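PDB 3KEB: probable thiol peroxidase from Chromobacterium violaceum, which probably reduces peroxides using thiols, through a redox-active centre in a thioredoxin-like fold. Local coordinates for residues A[153-156]-A[161-164]; A[125-130]-A[135-140]; A[34-39]-A[98-103]. All coordinates share one frame; numbering follows the deposited sequence.

Interaction 1: residues A[153-156]-A[161-164]; sequences ERLA and FFDF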
loop_
_atom_site.group_PDB
_atom_site.type_symbol
_atom_site.label_atom_id
_atom_site.label_comp_id
_atom_site.label_asym_id
_atom_site.label_seq_id
_atom_site.Cartn_x
_atom_site.Cartn_y
_atom_site.Cartn_z
ATOM N N GLU A 153 15.503 9.131 14.845
ATOM C CA GLU A 153 14.622 8.905 15.960
ATOM C C GLU A 153 13.452 8.082 15.465
ATOM O O GLU A 153 12.845 8.385 14.431
ATOM C CB GLU A 153 14.127 10.269 16.491
ATOM C CG GLU A 153 13.077 10.193 17.604
ATOM C CD GLU A 153 12.385 11.536 17.875
ATOM O OE1 GLU A 153 12.559 12.527 17.127
ATOM O OE2 GLU A 153 11.671 11.586 18.864
ATOM N N ARG A 154 13.080 7.083 16.241
ATOM C CA ARG A 154 11.788 6.416 16.044
ATOM C C ARG A 154 10.836 6.838 17.102
ATOM O O ARG A 154 11.221 6.991 18.249
ATOM C CB ARG A 154 11.982 4.919 16.156
ATOM C CG ARG A 154 12.713 4.443 15.048
ATOM C CD ARG A 154 12.880 2.966 15.119
ATOM N NE ARG A 154 13.875 2.564 16.125
ATOM C CZ ARG A 154 14.309 1.318 16.301
ATOM N NH1 ARG A 154 13.835 0.338 15.575
ATOM N NH2 ARG A 154 15.216 1.018 17.258
ATOM N N LEU A 155 9.604 7.121 16.715
ATOM C CA LEU A 155 8.605 7.470 17.663
ATOM C C LEU A 155 8.225 6.276 18.532
ATOM O O LEU A 155 7.958 5.190 18.018
ATOM C CB LEU A 155 7.336 7.989 16.942
ATOM C CG LEU A 155 7.410 9.279 16.164
ATOM C CD1 LEU A 155 5.927 9.639 15.709
ATOM C CD2 LEU A 155 8.073 10.353 17.037
ATOM N N ALA A 156 8.137 6.505 19.835
ATOM C CA ALA A 156 7.654 5.505 20.779
ATOM C C ALA A 156 6.126 5.414 20.893
ATOM O O ALA A 156 5.625 4.464 21.470
ATOM C CB ALA A 156 8.310 5.693 22.180
ATOM N N PHE A 161 5.009 13.704 18.075
ATOM C CA PHE A 161 5.809 14.333 17.034
ATOM C C PHE A 161 7.293 14.060 17.236
ATOM O O PHE A 161 7.778 13.828 18.345
ATOM C CB PHE A 161 5.561 15.861 16.928
ATOM C CG PHE A 161 4.131 16.265 16.654
ATOM C CD1 PHE A 161 3.289 15.494 15.893
ATOM C CD2 PHE A 161 3.625 17.435 17.202
ATOM C CE1 PHE A 161 1.976 15.861 15.673
ATOM C CE2 PHE A 161 2.325 17.821 16.966
ATOM C CZ PHE A 161 1.501 17.016 16.196
ATOM N N PHE A 162 8.044 14.131 16.141
ATOM C CA PHE A 162 9.498 14.069 16.216
ATOM C C PHE A 162 10.070 15.207 17.064
ATOM O O PHE A 162 9.435 16.247 17.236
ATOM C CB PHE A 162 10.079 14.161 14.794
ATOM C CG PHE A 162 9.559 13.118 13.849
ATOM C CD1 PHE A 162 9.733 11.755 14.127
ATOM C CD2 PHE A 162 8.935 13.492 12.659
ATOM C CE1 PHE A 162 9.245 10.785 13.284
ATOM C CE2 PHE A 162 8.493 12.502 11.773
ATOM C CZ PHE A 162 8.638 11.163 12.096
ATOM N N ASP A 163 11.303 15.042 17.546
ATOM C CA ASP A 163 11.991 16.030 18.370
ATOM C C ASP A 163 12.658 17.063 17.458
ATOM O O ASP A 163 13.883 17.063 17.261
ATOM C CB ASP A 163 13.034 15.354 19.249
ATOM C CG ASP A 163 13.590 16.278 20.331
ATOM O OD1 ASP A 163 13.361 17.477 20.282
ATOM O OD2 ASP A 163 14.289 15.761 21.236
ATOM N N PHE A 164 11.806 17.943 16.908
ATOM C CA PHE A 164 12.252 18.903 15.961
ATOM C C PHE A 164 13.246 19.862 16.620
ATOM O O PHE A 164 14.206 20.266 15.981
ATOM C CB PHE A 164 11.082 19.677 15.372
ATOM C CG PHE A 164 10.162 18.853 14.522
ATOM C CD1 PHE A 164 10.621 18.214 13.376
ATOM C CD2 PHE A 164 8.843 18.686 14.893
ATOM C CE1 PHE A 164 9.767 17.419 12.594
ATOM C CE2 PHE A 164 7.989 17.918 14.124
ATOM C CZ PHE A 164 8.444 17.273 12.996
HETATM O O HOH W 1 9.419 12.494 19.731
#
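Leu155 and Phe162 are the nearest backbone pair, their CA atoms 6.8 Å apart, where the chain leaves strand 149-154 at Glu153-Arg154 and comes back past it through the loop that leads into helix 164-177. Glu153 reaches across with an extended side chain: CG lies anti to the backbone N (chi1 175°), and the carboxylate arrives at the backbone of the loop. Its OE1 accepts the N-H of Asp163 in an almost straight bond of 2.8 Å, through the syn lone pair, on the side of OE2. The same oxygen lies 3.5 Å from Phe162 CA, at the edge of the Phe162 ring, and has a weak further bond with Tyr151 OH. OE2 accepts a hydrogen bond from a water that also donates one to Phe161 O, so both carboxylate oxygens are tied to the loop, one directly and one through solvent. Beside this polar grip, Leu155 crosses Phe162 at about a right angle. Leu155 CD2 comes obliquely to Phe162 CD1 at 3.6 Å, while Leu155 CG sits 3.7 Å from Phe162 CE1; Ile140 and Leu69 also pack against the Phe162 side chain. Phe162 CB in turn lies above the rim of one face of the Phe164 ring. Asp163 is the centre of an inverse gamma turn, closed by a weak bond from Phe164 N to Phe162 O, and its OD1 accepts Ala166 N. This is a helix N-cap at the strand-to-helix connection that ends a thioredoxin-like fold, with Glu153 holding the capping residue's own backbone.

Interaction 2: residues A[125-130]-A[135-140]; sequences VLITEY and YTSPAI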
loop_
_atom_site.group_PDB
_atom_site.type_symbol
_atom_site.label_atom_id
_atom_site.label_comp_id
_atom_site.label_asym_id
_atom_site.label_seq_id
_atom_site.Cartn_x
_atom_site.Cartn_y
_atom_site.Cartn_z
ATOM N N VAL A 125 12.227 -0.508 10.830
ATOM C CA VAL A 125 10.884 0.064 11.001
ATOM C C VAL A 125 9.806 -0.974 10.742
ATOM O O VAL A 125 8.640 -0.617 10.531
ATOM C CB VAL A 125 10.698 1.354 10.154
ATOM C CG1 VAL A 125 11.605 2.544 10.644
ATOM C CG2 VAL A 125 10.888 1.142 8.622
ATOM N N LEU A 126 10.188 -2.243 10.767
ATOM C CA LEU A 126 9.249 -3.337 10.521
ATOM C C LEU A 126 8.338 -3.616 11.728
ATOM O O LEU A 126 8.827 -3.918 12.793
ATOM C CB LEU A 126 10.004 -4.628 10.158
ATOM C CG LEU A 126 9.167 -5.927 9.912
ATOM C CD1 LEU A 126 8.186 -5.678 8.756
ATOM C CD2 LEU A 126 10.045 -7.160 9.683
ATOM N N ILE A 127 7.039 -3.595 11.501
ATOM C CA ILE A 127 6.009 -4.049 12.468
ATOM C C ILE A 127 5.380 -5.329 11.879
ATOM O O ILE A 127 4.985 -5.354 10.702
ATOM C CB ILE A 127 4.930 -2.944 12.716
ATOM C CG1 ILE A 127 5.556 -1.650 13.297
ATOM C CG2 ILE A 127 3.839 -3.429 13.700
ATOM C CD1 ILE A 127 4.682 -0.442 13.267
ATOM N N THR A 128 5.345 -6.410 12.658
ATOM C CA THR A 128 4.653 -7.618 12.205
ATOM C C THR A 128 3.390 -7.989 13.009
ATOM O O THR A 128 2.746 -8.984 12.651
ATOM C CB THR A 128 5.576 -8.843 12.253
ATOM O OG1 THR A 128 6.028 -8.995 13.606
ATOM C CG2 THR A 128 6.788 -8.687 11.299
ATOM N N GLU A 129 3.071 -7.280 14.103
ATOM C CA GLU A 129 1.889 -7.643 14.915
ATOM C C GLU A 129 0.672 -6.800 14.665
ATOM O O GLU A 129 0.782 -5.621 14.435
ATOM C CB GLU A 129 2.195 -7.529 16.407
ATOM C CG GLU A 129 3.306 -8.394 16.836
ATOM C CD GLU A 129 3.377 -8.565 18.339
ATOM O OE1 GLU A 129 2.438 -8.145 19.059
ATOM O OE2 GLU A 129 4.393 -9.146 18.789
ATOM N N TYR A 130 -0.500 -7.430 14.785
ATOM C CA TYR A 130 -1.803 -6.761 14.765
ATOM C C TYR A 130 -1.771 -5.617 15.759
ATOM O O TYR A 130 -1.264 -5.825 16.889
ATOM C CB TYR A 130 -2.933 -7.771 15.207
ATOM C CG TYR A 130 -4.252 -7.094 15.508
ATOM C CD1 TYR A 130 -5.097 -6.692 14.480
ATOM C CD2 TYR A 130 -4.658 -6.832 16.825
ATOM C CE1 TYR A 130 -6.284 -6.025 14.740
ATOM C CE2 TYR A 130 -5.885 -6.196 17.093
ATOM C CZ TYR A 130 -6.692 -5.790 16.042
ATOM O OH TYR A 130 -7.895 -5.138 16.248
ATOM N N TYR A 135 3.068 -2.387 8.396
ATOM C CA TYR A 135 3.344 -0.999 8.263
ATOM C C TYR A 135 4.800 -0.650 8.542
ATOM O O TYR A 135 5.496 -1.367 9.275
ATOM C CB TYR A 135 2.438 -0.134 9.199
ATOM C CG TYR A 135 1.004 0.057 8.749
ATOM C CD1 TYR A 135 0.059 -0.954 8.881
ATOM C CD2 TYR A 135 0.561 1.303 8.302
ATOM C CE1 TYR A 135 -1.264 -0.720 8.528
ATOM C CE2 TYR A 135 -0.738 1.519 7.925
ATOM C CZ TYR A 135 -1.646 0.504 8.043
ATOM O OH TYR A 135 -2.919 0.755 7.687
ATOM N N THR A 136 5.229 0.519 8.068
ATOM C CA THR A 136 6.517 1.083 8.517
ATOM C C THR A 136 6.260 1.929 9.787
ATOM O O THR A 136 5.472 2.894 9.778
ATOM C CB THR A 136 7.188 1.959 7.476
ATOM O OG1 THR A 136 6.259 3.084 7.238
ATOM C CG2 THR A 136 7.371 1.260 6.172
ATOM N N SER A 137 6.958 1.596 10.867
ATOM C CA SER A 137 6.867 2.331 12.101
ATOM C C SER A 137 7.362 3.789 11.880
ATOM O O SER A 137 8.286 4.012 11.101
ATOM C CB SER A 137 7.645 1.603 13.208
ATOM O OG SER A 137 7.116 1.979 14.445
ATOM N N PRO A 138 6.744 4.764 12.506
ATOM C CA PRO A 138 7.127 6.141 12.224
ATOM C C PRO A 138 8.529 6.538 12.775
ATOM O O PRO A 138 8.884 6.194 13.904
ATOM C CB PRO A 138 6.019 6.961 12.885
ATOM C CG PRO A 138 5.494 6.061 13.911
ATOM C CD PRO A 138 5.482 4.728 13.252
ATOM N N ALA A 139 9.328 7.168 11.910
ATOM C CA ALA A 139 10.728 7.484 12.188
ATOM C C ALA A 139 11.198 8.651 11.335
ATOM O O ALA A 139 10.539 9.083 10.353
ATOM C CB ALA A 139 11.627 6.228 11.995
ATOM N N ILE A 140 12.259 9.272 11.803
ATOM C CA ILE A 140 12.825 10.397 11.085
ATOM C C ILE A 140 14.283 10.233 11.047
ATOM O O ILE A 140 14.875 9.819 12.043
ATOM C CB ILE A 140 12.443 11.777 11.698
ATOM C CG1 ILE A 140 12.963 12.917 10.829
ATOM C CG2 ILE A 140 12.952 11.957 13.177
ATOM C CD1 ILE A 140 12.207 14.294 11.158
#
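Val125 and Ser137 face each other with CA atoms 4.7 Å apart, and the two chains run in opposite directions through a single beta bridge, Leu126 with Thr136. Ser137 N donates to Val125 O at 2.8 Å, nearly straight at the hydrogen and in the carbonyl plane, on a lone pair. Thr136 CA brings a CA-H...O contact to the same oxygen. Ile127 can be followed outward along its chain. CB passes 3.8 Å from Tyr135 O; CG1, anti to the carbonyl carbon (chi1 -60°), comes within 3.9 Å of Ser137 CB; CD1 ends 3.6 Å from both Ser137 CB and Ser137 OG, alongside the C-O bond. Val125 spreads its two methyls differently: CG1 meets Ala139 CB at 3.9 Å, whereas CG2 lies beside Thr136 CB, the two side chains pointing the same way, with Phe119 of helix 119-122 also against Val125. Ser137 O is taken by Thr55 OG1 from strand 51-55, and the hydroxyl of Tyr135 is hydrogen-bonded to Ser94 of the second subunit, so this loop reaches into the dimer contact. The chemistry is thus one short, nearly straight backbone bond, flanked by mostly buried residues. It implies that the two segments are joined through that bond and a single bridge, with the apolar contacts of Val125 and Ile127 on either side of the bond.

Interaction 3: residues A[34-39]-A[98-103]; sequences VDDQKH and RARHEH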
loop_
_atom_site.group_PDB
_atom_site.type_symbol
_atom_site.label_atom_id
_atom_site.label_comp_id
_atom_site.label_asym_id
_atom_site.label_seq_id
_atom_site.Cartn_x
_atom_site.Cartn_y
_atom_site.Cartn_z
ATOM N N VAL A 34 9.343 2.783 -4.955
ATOM C CA VAL A 34 8.635 3.311 -6.105
ATOM C C VAL A 34 7.872 4.543 -5.676
ATOM O O VAL A 34 7.248 4.593 -4.641
ATOM C CB VAL A 34 7.737 2.248 -6.775
ATOM C CG1 VAL A 34 6.895 1.597 -5.771
ATOM C CG2 VAL A 34 6.889 2.863 -7.888
ATOM N N ASP A 35 7.978 5.595 -6.452
ATOM C CA ASP A 35 7.344 6.864 -6.092
ATOM C C ASP A 35 5.903 6.964 -6.552
ATOM O O ASP A 35 5.372 6.062 -7.175
ATOM C CB ASP A 35 8.180 8.046 -6.597
ATOM C CG ASP A 35 8.142 8.247 -8.105
ATOM O OD1 ASP A 35 7.223 7.807 -8.865
ATOM O OD2 ASP A 35 9.103 8.961 -8.577
ATOM N N ASP A 36 5.273 8.095 -6.272
ATOM C CA ASP A 36 3.863 8.238 -6.558
ATOM C C ASP A 36 3.459 8.251 -8.024
ATOM O O ASP A 36 2.273 8.013 -8.341
ATOM C CB ASP A 36 3.255 9.418 -5.804
ATOM C CG ASP A 36 3.833 10.781 -6.222
ATOM O OD1 ASP A 36 5.051 10.977 -6.166
ATOM O OD2 ASP A 36 3.050 11.659 -6.651
ATOM N N GLN A 37 4.396 8.491 -8.927
ATOM C CA GLN A 37 4.142 8.334 -10.365
ATOM C C GLN A 37 4.629 7.013 -10.905
ATOM O O GLN A 37 4.777 6.861 -12.107
ATOM C CB GLN A 37 4.826 9.458 -11.129
ATOM C CG GLN A 37 4.320 10.864 -10.675
ATOM C CD GLN A 37 5.137 11.999 -11.285
ATOM O OE1 GLN A 37 6.126 12.461 -10.690
ATOM N NE2 GLN A 37 4.759 12.419 -12.496
ATOM N N LYS A 38 4.882 6.065 -10.007
ATOM C CA LYS A 38 5.251 4.679 -10.374
ATOM C C LYS A 38 6.685 4.480 -10.910
ATOM O O LYS A 38 7.055 3.364 -11.337
ATOM C CB LYS A 38 4.189 4.030 -11.279
ATOM C CG LYS A 38 2.778 4.070 -10.680
ATOM C CD LYS A 38 1.843 3.292 -11.562
ATOM C CE LYS A 38 0.375 3.262 -11.153
ATOM N NZ LYS A 38 -0.276 4.652 -11.168
ATOM N N HIS A 39 7.496 5.515 -10.757
ATOM C CA HIS A 39 8.952 5.490 -11.098
ATOM C C HIS A 39 9.801 4.877 -10.021
ATOM O O HIS A 39 9.562 5.104 -8.826
ATOM C CB HIS A 39 9.450 6.905 -11.372
ATOM C CG HIS A 39 8.763 7.548 -12.525
ATOM N ND1 HIS A 39 8.169 8.783 -12.442
ATOM C CD2 HIS A 39 8.545 7.104 -13.786
ATOM C CE1 HIS A 39 7.602 9.073 -13.604
ATOM N NE2 HIS A 39 7.812 8.064 -14.433
ATOM N N ARG A 98 -2.802 10.229 -5.109
ATOM C CA ARG A 98 -4.050 10.852 -4.675
ATOM C C ARG A 98 -3.785 11.874 -3.532
ATOM O O ARG A 98 -4.283 12.983 -3.579
ATOM C CB ARG A 98 -5.030 9.824 -4.167
ATOM C CG ARG A 98 -6.297 10.427 -3.666
ATOM C CD ARG A 98 -6.779 9.697 -2.420
ATOM N NE ARG A 98 -7.849 10.495 -1.828
ATOM C CZ ARG A 98 -7.761 11.216 -0.709
ATOM N NH1 ARG A 98 -6.637 11.245 0.036
ATOM N NH2 ARG A 98 -8.841 11.889 -0.323
ATOM N N ALA A 99 -2.971 11.498 -2.553
ATOM C CA ALA A 99 -2.583 12.428 -1.461
ATOM C C ALA A 99 -1.959 13.720 -2.015
ATOM O O ALA A 99 -2.340 14.809 -1.601
ATOM C CB ALA A 99 -1.621 11.777 -0.526
ATOM N N ARG A 100 -1.072 13.583 -2.988
ATOM C CA ARG A 100 -0.431 14.748 -3.599
ATOM C C ARG A 100 -1.475 15.625 -4.280
ATOM O O ARG A 100 -1.463 16.846 -4.109
ATOM C CB ARG A 100 0.646 14.381 -4.586
ATOM C CG ARG A 100 1.502 15.594 -4.925
ATOM C CD ARG A 100 2.489 15.280 -5.992
ATOM N NE ARG A 100 3.475 14.292 -5.640
ATOM C CZ ARG A 100 4.509 14.514 -4.833
ATOM N NH1 ARG A 100 4.687 15.688 -4.219
ATOM N NH2 ARG A 100 5.365 13.525 -4.615
ATOM N N HIS A 101 -2.353 15.005 -5.066
ATOM C CA HIS A 101 -3.410 15.697 -5.748
ATOM C C HIS A 101 -4.276 16.465 -4.783
ATOM O O HIS A 101 -4.689 17.600 -5.063
ATOM C CB HIS A 101 -4.235 14.671 -6.517
ATOM C CG HIS A 101 -5.304 15.262 -7.349
ATOM N ND1 HIS A 101 -5.049 15.901 -8.544
ATOM C CD2 HIS A 101 -6.647 15.286 -7.181
ATOM C CE1 HIS A 101 -6.196 16.317 -9.064
ATOM N NE2 HIS A 101 -7.182 15.933 -8.270
ATOM N N GLU A 102 -4.612 15.838 -3.660
ATOM C CA GLU A 102 -5.579 16.410 -2.701
ATOM C C GLU A 102 -4.948 17.417 -1.720
ATOM O O GLU A 102 -5.615 18.364 -1.300
ATOM C CB GLU A 102 -6.251 15.315 -1.890
ATOM C CG GLU A 102 -7.183 14.401 -2.692
ATOM C CD GLU A 102 -8.376 15.132 -3.248
ATOM O OE1 GLU A 102 -8.969 15.906 -2.479
ATOM O OE2 GLU A 102 -8.707 14.947 -4.443
ATOM N N HIS A 103 -3.684 17.225 -1.372
ATOM C CA HIS A 103 -3.022 18.032 -0.326
ATOM C C HIS A 103 -1.832 18.876 -0.790
ATOM O O HIS A 103 -1.335 19.706 -0.040
ATOM C CB HIS A 103 -2.582 17.129 0.808
ATOM C CG HIS A 103 -3.695 16.308 1.376
ATOM N ND1 HIS A 103 -4.770 16.872 2.032
ATOM C CD2 HIS A 103 -3.910 14.965 1.384
ATOM C CE1 HIS A 103 -5.611 15.915 2.403
ATOM N NE2 HIS A 103 -5.108 14.746 2.032
#
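Asp36 and Arg100 join a beta hairpin at the edge of the thioredoxin-like sheet to helix 93-103. The hairpin turns through a type I turn from Asp35 to Lys38, and Lys38 has the left-handed helical backbone of a G1 bulge. Inside it, Lys38 N donates to Asp35 O and Asp35 N to His39 O; Asp35 OD1 accepts His39 N at 3.0 Å and, weakly, Gln37 N. Asp36, the next residue, points its side chain toward the helix. Arg100 answers from the helix side, its chain bent at chi3 (-64°), and grips side-on with two nearly straight bonds: NE to Asp36 OD2 at 2.9 Å and NH2 to Asp36 OD1 at 3.0 Å. NH2 also donates to Ile108 O, so one guanidinium links the turn to the start of the inner strand 109-112. The buried Asp36 carboxylate has both oxygens served by this one arginine. Nearby, Lys38 NZ makes a salt bridge with Glu61 of the second subunit. Both acceptors lie close to the guanidinium plane, yet the nitrogens meet the carboxylate from above its own plane, 51° out at Asp36 OD1 and 40° at OD2.

Overall arrangement
Along the chain, interaction 3 closes first, then interaction 2, then interaction 1, and all three reach the same mixed sheet. Interactions 1 and 2 are neighbours, their centres 13 Å apart, and they touch: strands 139-143 and 149-154 run antiparallel, with probable hydrogen bonds between Glu153 O and Ile140 N and between Leu155 N and Pro138 O. Interaction 3 sits across the sheet near the edge strand 40-42, its centre about 25 Å from that of interaction 1, on the opposite side of the chain's centre, and 21 Å from that of interaction 2. Interactions 2 and 3 both meet the second subunit, whereas interaction 1 joins strand 149-154 to the loop before helix 164-177 within one chain.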